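Local coordinates for Na-K-Cl cotransporter (Methanosarcina acetivorans, PDB 3G40), which forms the cytoplasmic C-terminal domain of a prokaryotic cation-chloride cotransporter, a membrane protein that probably carries chloride together with cations, at residues K20-E28 with T44-L55; P110-P118 with A134-S145. One frame throughout, in Å; residues are numbered along the deposited sequence.

Contact 1: residues K20-E28 with T44-L55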
loop_
_atom_site.group_PDB
_atom_site.type_symbol
_atom_site.label_atom_id
_atom_site.label_comp_id
_atom_site.label_asym_id
_atom_site.label_seq_id
_atom_site.Cartn_x
_atom_site.Cartn_y
_atom_site.Cartn_z
ATOM N N LYS A 20 -8.100 9.744 -20.944
ATOM C CA LYS A 20 -8.707 9.847 -19.634
ATOM C C LYS A 20 -9.452 8.566 -19.312
ATOM O O LYS A 20 -10.392 8.176 -20.006
ATOM C CB LYS A 20 -9.626 11.071 -19.570
ATOM C CG LYS A 20 -8.850 12.376 -19.501
ATOM C CD LYS A 20 -9.650 13.535 -20.058
ATOM C CE LYS A 20 -8.815 14.806 -20.076
ATOM N NZ LYS A 20 -9.554 15.949 -20.685
ATOM N N ALA A 21 -9.004 7.900 -18.259
ATOM C CA ALA A 21 -9.649 6.680 -17.822
ATOM C C ALA A 21 -10.872 7.077 -17.003
ATOM O O ALA A 21 -10.749 7.854 -16.055
ATOM C CB ALA A 21 -8.689 5.875 -16.962
ATOM N N ASN A 22 -12.027 6.538 -17.370
ATOM C CA ASN A 22 -13.243 6.688 -16.573
ATOM C C ASN A 22 -13.627 5.315 -16.027
ATOM O O ASN A 22 -14.064 4.457 -16.778
ATOM C CB ASN A 22 -14.370 7.262 -17.430
ATOM C CG ASN A 22 -14.030 8.627 -17.990
ATOM O OD1 ASN A 22 -13.692 9.548 -17.245
ATOM N ND2 ASN A 22 -14.116 8.767 -19.313
ATOM N N LEU A 23 -13.415 5.100 -14.728
ATOM C CA LEU A 23 -13.594 3.779 -14.139
ATOM C C LEU A 23 -14.970 3.625 -13.505
ATOM O O LEU A 23 -15.482 4.556 -12.890
ATOM C CB LEU A 23 -12.552 3.530 -13.044
ATOM C CG LEU A 23 -11.096 3.746 -13.454
ATOM C CD1 LEU A 23 -10.162 3.406 -12.285
ATOM C CD2 LEU A 23 -10.796 2.901 -14.674
ATOM N N LEU A 24 -15.549 2.442 -13.655
ATOM C CA LEU A 24 -16.679 2.035 -12.832
ATOM C C LEU A 24 -16.122 1.060 -11.802
ATOM O O LEU A 24 -15.552 0.024 -12.157
ATOM C CB LEU A 24 -17.741 1.350 -13.686
ATOM C CG LEU A 24 -18.970 0.851 -12.925
ATOM C CD1 LEU A 24 -19.696 2.022 -12.261
ATOM C CD2 LEU A 24 -19.887 0.132 -13.881
ATOM N N VAL A 25 -16.253 1.416 -10.532
ATOM C CA VAL A 25 -15.655 0.640 -9.456
ATOM C C VAL A 25 -16.724 0.116 -8.489
ATOM O O VAL A 25 -17.230 0.861 -7.651
ATOM C CB VAL A 25 -14.635 1.502 -8.665
ATOM C CG1 VAL A 25 -13.948 0.673 -7.582
ATOM C CG2 VAL A 25 -13.607 2.142 -9.613
ATOM N N PRO A 26 -17.056 -1.179 -8.586
ATOM C CA PRO A 26 -17.978 -1.738 -7.594
ATOM C C PRO A 26 -17.315 -1.779 -6.226
ATOM O O PRO A 26 -16.126 -2.105 -6.125
ATOM C CB PRO A 26 -18.236 -3.163 -8.093
ATOM C CG PRO A 26 -17.587 -3.258 -9.457
ATOM C CD PRO A 26 -16.551 -2.191 -9.527
ATOM N N VAL A 27 -18.072 -1.440 -5.188
ATOM C CA VAL A 27 -17.565 -1.428 -3.832
ATOM C C VAL A 27 -18.518 -2.179 -2.907
ATOM O O VAL A 27 -19.681 -1.797 -2.761
ATOM C CB VAL A 27 -17.429 0.004 -3.318
ATOM C CG1 VAL A 27 -16.975 0.000 -1.867
ATOM C CG2 VAL A 27 -16.469 0.791 -4.192
ATOM N N GLU A 28 -18.034 -3.253 -2.294
ATOM C CA GLU A 28 -18.806 -3.950 -1.272
ATOM C C GLU A 28 -18.250 -3.590 0.097
ATOM O O GLU A 28 -18.984 -3.446 1.068
ATOM C CB GLU A 28 -18.738 -5.460 -1.490
ATOM C CG GLU A 28 -19.207 -5.892 -2.860
ATOM C CD GLU A 28 -19.525 -7.375 -2.929
ATOM O OE1 GLU A 28 -19.794 -7.871 -4.042
ATOM O OE2 GLU A 28 -19.511 -8.042 -1.873
ATOM N N THR A 44 -6.283 7.351 -12.940
ATOM C CA THR A 44 -7.233 8.334 -13.475
ATOM C C THR A 44 -6.738 9.788 -13.497
ATOM O O THR A 44 -7.301 10.624 -14.205
ATOM C CB THR A 44 -8.588 8.273 -12.701
ATOM O OG1 THR A 44 -8.333 8.396 -11.299
ATOM C CG2 THR A 44 -9.293 6.952 -12.953
ATOM N N TYR A 45 -5.712 10.100 -12.713
ATOM C CA TYR A 45 -5.177 11.462 -12.656
ATOM C C TYR A 45 -4.375 11.832 -13.915
ATOM O O TYR A 45 -3.555 11.039 -14.388
ATOM C CB TYR A 45 -4.279 11.624 -11.427
ATOM C CG TYR A 45 -3.673 12.996 -11.316
ATOM C CD1 TYR A 45 -2.402 13.267 -11.827
ATOM C CD2 TYR A 45 -4.369 14.027 -10.709
ATOM C CE1 TYR A 45 -1.860 14.541 -11.737
ATOM C CE2 TYR A 45 -3.837 15.287 -10.611
ATOM C CZ TYR A 45 -2.579 15.542 -11.122
ATOM O OH TYR A 45 -2.077 16.816 -11.008
ATOM N N PRO A 46 -4.609 13.035 -14.467
ATOM C CA PRO A 46 -5.598 14.024 -14.044
ATOM C C PRO A 46 -6.848 13.983 -14.921
ATOM O O PRO A 46 -6.786 13.532 -16.072
ATOM C CB PRO A 46 -4.886 15.357 -14.305
ATOM C CG PRO A 46 -3.754 15.042 -15.267
ATOM C CD PRO A 46 -3.781 13.559 -15.566
ATOM N N LYS A 47 -7.958 14.459 -14.368
ATOM C CA LYS A 47 -9.205 14.659 -15.116
ATOM C C LYS A 47 -9.833 13.381 -15.678
ATOM O O LYS A 47 -10.761 13.461 -16.475
ATOM C CB LYS A 47 -9.023 15.691 -16.239
ATOM C CG LYS A 47 -8.571 17.077 -15.779
ATOM C CD LYS A 47 -9.575 17.735 -14.861
ATOM C CE LYS A 47 -9.292 19.225 -14.728
ATOM N NZ LYS A 47 -10.470 19.986 -14.208
ATOM N N GLY A 48 -9.325 12.213 -15.278
ATOM C CA GLY A 48 -10.042 10.965 -15.490
ATOM C C GLY A 48 -11.227 10.955 -14.513
ATOM O O GLY A 48 -11.527 11.977 -13.896
ATOM N N SER A 49 -11.909 9.830 -14.356
ATOM C CA SER A 49 -12.982 9.790 -13.353
ATOM C C SER A 49 -13.184 8.432 -12.707
ATOM O O SER A 49 -12.812 7.404 -13.268
ATOM C CB SER A 49 -14.313 10.275 -13.937
ATOM O OG SER A 49 -14.827 9.339 -14.868
ATOM N N VAL A 50 -13.818 8.451 -11.535
ATOM C CA VAL A 50 -14.110 7.246 -10.778
ATOM C C VAL A 50 -15.576 7.266 -10.305
ATOM O O VAL A 50 -15.963 8.132 -9.529
ATOM C CB VAL A 50 -13.205 7.140 -9.542
ATOM C CG1 VAL A 50 -13.601 5.945 -8.702
ATOM C CG2 VAL A 50 -11.698 7.039 -9.964
ATOM N N LYS A 51 -16.374 6.318 -10.785
ATOM C CA LYS A 51 -17.727 6.131 -10.286
ATOM C C LYS A 51 -17.758 4.994 -9.272
ATOM O O LYS A 51 -17.482 3.847 -9.606
ATOM C CB LYS A 51 -18.695 5.829 -11.431
ATOM C CG LYS A 51 -20.152 5.747 -10.974
ATOM C CD LYS A 51 -21.089 5.733 -12.176
ATOM C CE LYS A 51 -22.207 6.765 -12.022
ATOM N NZ LYS A 51 -22.829 6.751 -10.671
ATOM N N LEU A 52 -18.084 5.323 -8.027
ATOM C CA LEU A 52 -18.180 4.310 -6.995
ATOM C C LEU A 52 -19.575 3.708 -6.993
ATOM O O LEU A 52 -20.544 4.403 -6.748
ATOM C CB LEU A 52 -17.858 4.925 -5.646
ATOM C CG LEU A 52 -16.495 5.604 -5.623
ATOM C CD1 LEU A 52 -16.285 6.351 -4.324
ATOM C CD2 LEU A 52 -15.336 4.571 -5.876
ATOM N N LEU A 53 -19.663 2.415 -7.300
ATOM C CA LEU A 53 -20.931 1.704 -7.337
ATOM C C LEU A 53 -21.037 0.833 -6.098
ATOM O O LEU A 53 -20.498 -0.283 -6.053
ATOM C CB LEU A 53 -21.038 0.855 -8.606
ATOM C CG LEU A 53 -22.273 -0.039 -8.757
ATOM C CD1 LEU A 53 -23.536 0.794 -8.787
ATOM C CD2 LEU A 53 -22.172 -0.878 -10.022
ATOM N N GLY A 54 -21.698 1.372 -5.079
ATOM C CA GLY A 54 -21.846 0.696 -3.809
ATOM C C GLY A 54 -22.841 -0.435 -3.882
ATOM O O GLY A 54 -24.004 -0.241 -4.262
ATOM N N LEU A 55 -22.393 -1.621 -3.495
ATOM C CA LEU A 55 -23.256 -2.791 -3.478
ATOM C C LEU A 55 -23.594 -3.184 -2.046
ATOM O O LEU A 55 -22.763 -3.744 -1.329
ATOM C CB LEU A 55 -22.604 -3.957 -4.220
ATOM C CG LEU A 55 -22.122 -3.623 -5.633
ATOM C CD1 LEU A 55 -21.452 -4.835 -6.253
ATOM C CD2 LEU A 55 -23.277 -3.138 -6.504
HETATM O O HOH W 1 -12.862 12.178 -17.650
HETATM O O HOH W 2 -16.233 6.972 -14.330
#
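Ser49 OG donates to Asn22 OD1 across the start of two paired strands, a short bond of 2.6 Å whose donor stands 28° off the amide's carbonyl plane. OG reaches it from the position between the backbone N and the carbonyl carbon (chi1 70°). One water joins Asn22 OD1 to Lys47 O and another joins Ser49 OG to Leu23 O, while the ND2 end of the amide is held by Pro110 O. On this same face Leu24 and Lys51 lie side by side, CD1 of Leu24 4.0 Å from CD of Lys51, and Leu24 CD1 also meets Leu53 CB.

Strands 22-27 and 49-54 run parallel within the beta-alpha-beta unit whose crossover is helix 30-44, and their backbones alternate bonds from Ser49 N to Ala21 O, 2.9 Å, through to Leu55 N and Val27 O, 2.8 Å.

The other face is aliphatic. The Val25 and Val50 side chains pass at a slant, CG2 of Val25 3.9 Å from CG1 of Val50, and Leu52 CD2 lies near Val25 CB and Val27 CG2. At the end of the helix Thr44 turns its methyl, CG2, to Leu23 CD1, 3.7 Å away, while its OG1 bonds back to Leu40 O. Just past strand 49-54, Leu55 packs its CD1 on Pro26 CB, 4.1 Å away.

Contact 2: residues P110-P118 with A134-S145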
loop_
_atom_site.group_PDB
_atom_site.type_symbol
_atom_site.label_atom_id
_atom_site.label_comp_id
_atom_site.label_asym_id
_atom_site.label_seq_id
_atom_site.Cartn_x
_atom_site.Cartn_y
_atom_site.Cartn_z
ATOM N N PRO A 110 -15.959 7.058 -22.631
ATOM C CA PRO A 110 -15.724 5.619 -22.497
ATOM C C PRO A 110 -15.450 5.210 -21.053
ATOM O O PRO A 110 -14.699 5.883 -20.342
ATOM C CB PRO A 110 -14.485 5.400 -23.365
ATOM C CG PRO A 110 -14.656 6.386 -24.475
ATOM C CD PRO A 110 -15.474 7.551 -23.933
ATOM N N SER A 111 -16.088 4.128 -20.622
ATOM C CA SER A 111 -15.941 3.648 -19.261
ATOM C C SER A 111 -15.093 2.385 -19.247
ATOM O O SER A 111 -15.034 1.675 -20.238
ATOM C CB SER A 111 -17.310 3.372 -18.645
ATOM O OG SER A 111 -17.953 4.590 -18.299
ATOM N N ILE A 112 -14.445 2.132 -18.111
ATOM C CA ILE A 112 -13.675 0.914 -17.858
ATOM C C ILE A 112 -14.124 0.316 -16.526
ATOM O O ILE A 112 -14.176 1.015 -15.518
ATOM C CB ILE A 112 -12.187 1.243 -17.727
ATOM C CG1 ILE A 112 -11.667 1.876 -19.023
ATOM C CG2 ILE A 112 -11.369 -0.004 -17.335
ATOM C CD1 ILE A 112 -10.318 2.555 -18.867
ATOM N N LEU A 113 -14.439 -0.973 -16.517
ATOM C CA LEU A 113 -14.821 -1.659 -15.285
ATOM C C LEU A 113 -13.585 -2.108 -14.498
ATOM O O LEU A 113 -12.762 -2.860 -15.017
ATOM C CB LEU A 113 -15.676 -2.885 -15.618
ATOM C CG LEU A 113 -16.137 -3.710 -14.417
ATOM C CD1 LEU A 113 -17.011 -2.860 -13.480
ATOM C CD2 LEU A 113 -16.896 -4.928 -14.888
ATOM N N PHE A 114 -13.473 -1.662 -13.249
ATOM C CA PHE A 114 -12.347 -2.022 -12.391
ATOM C C PHE A 114 -12.737 -3.088 -11.367
ATOM O O PHE A 114 -13.553 -2.836 -10.477
ATOM C CB PHE A 114 -11.800 -0.783 -11.683
ATOM C CG PHE A 114 -10.522 -1.030 -10.924
ATOM C CD1 PHE A 114 -9.300 -0.721 -11.498
ATOM C CD2 PHE A 114 -10.544 -1.571 -9.645
ATOM C CE1 PHE A 114 -8.104 -0.940 -10.808
ATOM C CE2 PHE A 114 -9.346 -1.800 -8.948
ATOM C CZ PHE A 114 -8.126 -1.479 -9.540
ATOM N N LEU A 115 -12.132 -4.269 -11.491
ATOM C CA LEU A 115 -12.444 -5.392 -10.615
ATOM C C LEU A 115 -11.216 -5.856 -9.868
ATOM O O LEU A 115 -10.106 -5.860 -10.403
ATOM C CB LEU A 115 -12.978 -6.572 -11.423
ATOM C CG LEU A 115 -14.214 -6.346 -12.290
ATOM C CD1 LEU A 115 -14.468 -7.564 -13.144
ATOM C CD2 LEU A 115 -15.422 -6.043 -11.415
ATOM N N ARG A 116 -11.434 -6.277 -8.635
ATOM C CA ARG A 116 -10.391 -6.880 -7.835
ATOM C C ARG A 116 -10.486 -8.396 -8.002
ATOM O O ARG A 116 -11.579 -8.969 -8.024
ATOM C CB ARG A 116 -10.568 -6.466 -6.369
ATOM C CG ARG A 116 -9.561 -7.042 -5.397
ATOM C CD ARG A 116 -9.947 -6.709 -3.957
ATOM N NE ARG A 116 -9.444 -7.719 -3.032
ATOM C CZ ARG A 116 -10.177 -8.718 -2.553
ATOM N NH1 ARG A 116 -11.451 -8.827 -2.899
ATOM N NH2 ARG A 116 -9.639 -9.602 -1.722
ATOM N N LEU A 117 -9.339 -9.043 -8.151
ATOM C CA LEU A 117 -9.289 -10.497 -8.220
ATOM C C LEU A 117 -9.041 -11.018 -6.806
ATOM O O LEU A 117 -7.944 -10.883 -6.269
ATOM C CB LEU A 117 -8.155 -10.952 -9.163
ATOM C CG LEU A 117 -8.015 -12.449 -9.469
ATOM C CD1 LEU A 117 -9.268 -13.027 -10.109
ATOM C CD2 LEU A 117 -6.796 -12.697 -10.361
ATOM N N PRO A 118 -10.069 -11.607 -6.186
ATOM C CA PRO A 118 -9.923 -12.065 -4.799
ATOM C C PRO A 118 -9.044 -13.310 -4.706
ATOM O O PRO A 118 -8.850 -14.002 -5.706
ATOM C CB PRO A 118 -11.363 -12.407 -4.382
ATOM C CG PRO A 118 -12.251 -11.793 -5.436
ATOM C CD PRO A 118 -11.438 -11.771 -6.694
ATOM N N ALA A 134 -19.109 -7.027 -19.862
ATOM C CA ALA A 134 -18.604 -5.653 -19.942
ATOM C C ALA A 134 -18.377 -5.207 -21.382
ATOM O O ALA A 134 -18.594 -4.044 -21.726
ATOM C CB ALA A 134 -17.320 -5.482 -19.110
ATOM N N SER A 135 -17.947 -6.141 -22.223
ATOM C CA SER A 135 -17.682 -5.848 -23.624
ATOM C C SER A 135 -18.965 -5.431 -24.339
ATOM O O SER A 135 -18.944 -4.579 -25.229
ATOM C CB SER A 135 -17.067 -7.070 -24.305
ATOM O OG SER A 135 -16.056 -7.638 -23.483
ATOM N N MET A 136 -20.080 -6.026 -23.931
ATOM C CA MET A 136 -21.371 -5.724 -24.524
ATOM C C MET A 136 -21.735 -4.248 -24.372
ATOM O O MET A 136 -22.378 -3.661 -25.245
ATOM C CB MET A 136 -22.457 -6.598 -23.889
ATOM C CG MET A 136 -22.129 -8.084 -23.884
ATOM S SD MET A 136 -23.383 -9.075 -23.050
ATOM C CE MET A 136 -22.744 -10.729 -23.318
ATOM N N TYR A 137 -21.331 -3.650 -23.256
ATOM C CA TYR A 137 -21.622 -2.246 -23.006
ATOM C C TYR A 137 -20.477 -1.329 -23.436
ATOM O O TYR A 137 -20.293 -0.244 -22.874
ATOM C CB TYR A 137 -21.970 -2.032 -21.529
ATOM C CG TYR A 137 -23.222 -2.768 -21.103
ATOM C CD1 TYR A 137 -23.152 -4.054 -20.581
ATOM C CD2 TYR A 137 -24.477 -2.184 -21.239
ATOM C CE1 TYR A 137 -24.296 -4.734 -20.199
ATOM C CE2 TYR A 137 -25.624 -2.857 -20.858
ATOM C CZ TYR A 137 -25.527 -4.131 -20.339
ATOM O OH TYR A 137 -26.663 -4.807 -19.958
ATOM N N ARG A 138 -19.718 -1.768 -24.436
ATOM C CA ARG A 138 -18.569 -1.001 -24.918
ATOM C C ARG A 138 -17.606 -0.640 -23.785
ATOM O O ARG A 138 -17.076 0.474 -23.743
ATOM C CB ARG A 138 -19.041 0.276 -25.615
ATOM C CG ARG A 138 -19.964 0.043 -26.797
ATOM C CD ARG A 138 -20.668 1.331 -27.194
ATOM N NE ARG A 138 -19.731 2.437 -27.375
ATOM C CZ ARG A 138 -20.087 3.719 -27.424
ATOM N NH1 ARG A 138 -21.362 4.060 -27.298
ATOM N NH2 ARG A 138 -19.167 4.661 -27.591
ATOM N N MET A 139 -17.382 -1.573 -22.863
ATOM C CA MET A 139 -16.496 -1.302 -21.737
ATOM C C MET A 139 -15.214 -2.136 -21.719
ATOM O O MET A 139 -15.229 -3.336 -21.982
ATOM C CB MET A 139 -17.231 -1.477 -20.405
ATOM C CG MET A 139 -18.122 -0.313 -20.037
ATOM S SD MET A 139 -18.951 -0.578 -18.457
ATOM C CE MET A 139 -17.739 -0.010 -17.270
ATOM N N GLY A 140 -14.109 -1.483 -21.391
ATOM C CA GLY A 140 -12.877 -2.189 -21.094
ATOM C C GLY A 140 -12.959 -2.740 -19.683
ATOM O O GLY A 140 -13.827 -2.338 -18.896
ATOM N N VAL A 141 -12.071 -3.671 -19.361
ATOM C CA VAL A 141 -12.015 -4.232 -18.015
ATOM C C VAL A 141 -10.579 -4.209 -17.495
ATOM O O VAL A 141 -9.637 -4.566 -18.219
ATOM C CB VAL A 141 -12.554 -5.682 -17.973
ATOM C CG1 VAL A 141 -12.417 -6.266 -16.570
ATOM C CG2 VAL A 141 -14.014 -5.722 -18.433
ATOM N N LEU A 142 -10.413 -3.754 -16.251
ATOM C CA LEU A 142 -9.144 -3.880 -15.544
ATOM C C LEU A 142 -9.353 -4.843 -14.393
ATOM O O LEU A 142 -10.224 -4.636 -13.551
ATOM C CB LEU A 142 -8.675 -2.527 -15.007
ATOM C CG LEU A 142 -8.225 -1.499 -16.047
ATOM C CD1 LEU A 142 -7.908 -0.172 -15.374
ATOM C CD2 LEU A 142 -6.990 -2.022 -16.827
ATOM N N LEU A 143 -8.577 -5.917 -14.366
ATOM C CA LEU A 143 -8.682 -6.877 -13.276
ATOM C C LEU A 143 -7.397 -6.839 -12.452
ATOM O O LEU A 143 -6.306 -7.146 -12.947
ATOM C CB LEU A 143 -8.966 -8.274 -13.827
ATOM C CG LEU A 143 -9.021 -9.430 -12.830
ATOM C CD1 LEU A 143 -10.275 -9.357 -11.930
ATOM C CD2 LEU A 143 -8.949 -10.757 -13.576
ATOM N N PHE A 144 -7.525 -6.431 -11.193
ATOM C CA PHE A 144 -6.366 -6.141 -10.365
ATOM C C PHE A 144 -6.068 -7.256 -9.364
ATOM O O PHE A 144 -6.920 -7.643 -8.568
ATOM C CB PHE A 144 -6.585 -4.795 -9.671
ATOM C CG PHE A 144 -5.464 -4.366 -8.767
ATOM C CD1 PHE A 144 -4.127 -4.518 -9.149
ATOM C CD2 PHE A 144 -5.749 -3.768 -7.552
ATOM C CE1 PHE A 144 -3.104 -4.096 -8.311
ATOM C CE2 PHE A 144 -4.737 -3.338 -6.713
ATOM C CZ PHE A 144 -3.409 -3.505 -7.088
ATOM N N SER A 145 -4.848 -7.784 -9.413
ATOM C CA SER A 145 -4.471 -8.853 -8.501
ATOM C C SER A 145 -3.336 -8.348 -7.619
ATOM O O SER A 145 -2.156 -8.450 -7.963
ATOM C CB SER A 145 -4.076 -10.106 -9.287
ATOM O OG SER A 145 -3.774 -11.185 -8.420
HETATM O O HOH W 3 -5.569 -12.136 -6.695
#
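With CG opposite the backbone N (chi1 -172°), the ring of Phe114 extends over the neighbouring strand and lies alongside Phe144, whose own CG is also turned away from its N (chi1 180°). The two side chains point the same way, and CZ of Phe114 comes within 3.7 Å of Phe144 CB. CD1, two atoms round the Phe114 ring from CZ, rests 4.0 Å from CB of Leu142, so the ring bridges two successive residues on that face of strand 140-145. An alanine in place of Phe114 would probably open a gap beside Leu142 CB and leave Phe144, which would still meet the Phe39 ring, without its packing partner on strand 112-116. Farther back, the Ile112 side chain slants across Leu142, its CG2 3.7 Å from CG of Leu142.

The reverse face carries a second apolar row. Leu143 CD1 fits between Leu115 CB and Leu117 CB, 3.8 Å from the latter, and Leu115 CD1 reaches Val141 CG1. At the entry to the strand, the bend in the Met139 chain sets its CE 3.7 Å from Ser111 CB and also close to Leu113 CB. The backbone ladder begins weakly, Gly140 N lying 3.5 Å from Ser111 O, then tightens: Leu115 N meets Leu142 O at 2.8 Å in an almost straight bond. A water links Leu117 O with Ser145 OG.

Helix 124-136 ends in a Schellman motif, with Arg138 at positive phi as its C-prime residue and salt-bridged to Glu280; from there the chain enters strand 140-145, completing the parallel beta-alpha-beta crossover that began with strand 112-116.

Contacts 1 and 2 each close a beta-alpha-beta unit and follow one another along the chain, their centres about 11 Å apart. They belong to one mixed sheet, in which strands 22-27 and 112-116 are neighbours: Asn22 O lies 2.7 Å from Ile112 N, probably a hydrogen bond. Both are largely buried, but contact 2 is nearer the centre of the chain, about 8 Å against 13 Å. Its strand 140-145 adjoins the antiparallel strand 271-276, and its side-chain packing is almost wholly apolar, with two aromatic rings. Contact 1 lies next to 81-86, the outermost strand at that end of the sheet within the chain, and mixes aliphatic packing with a side-chain hydrogen bond, bridging waters and exposed lysines.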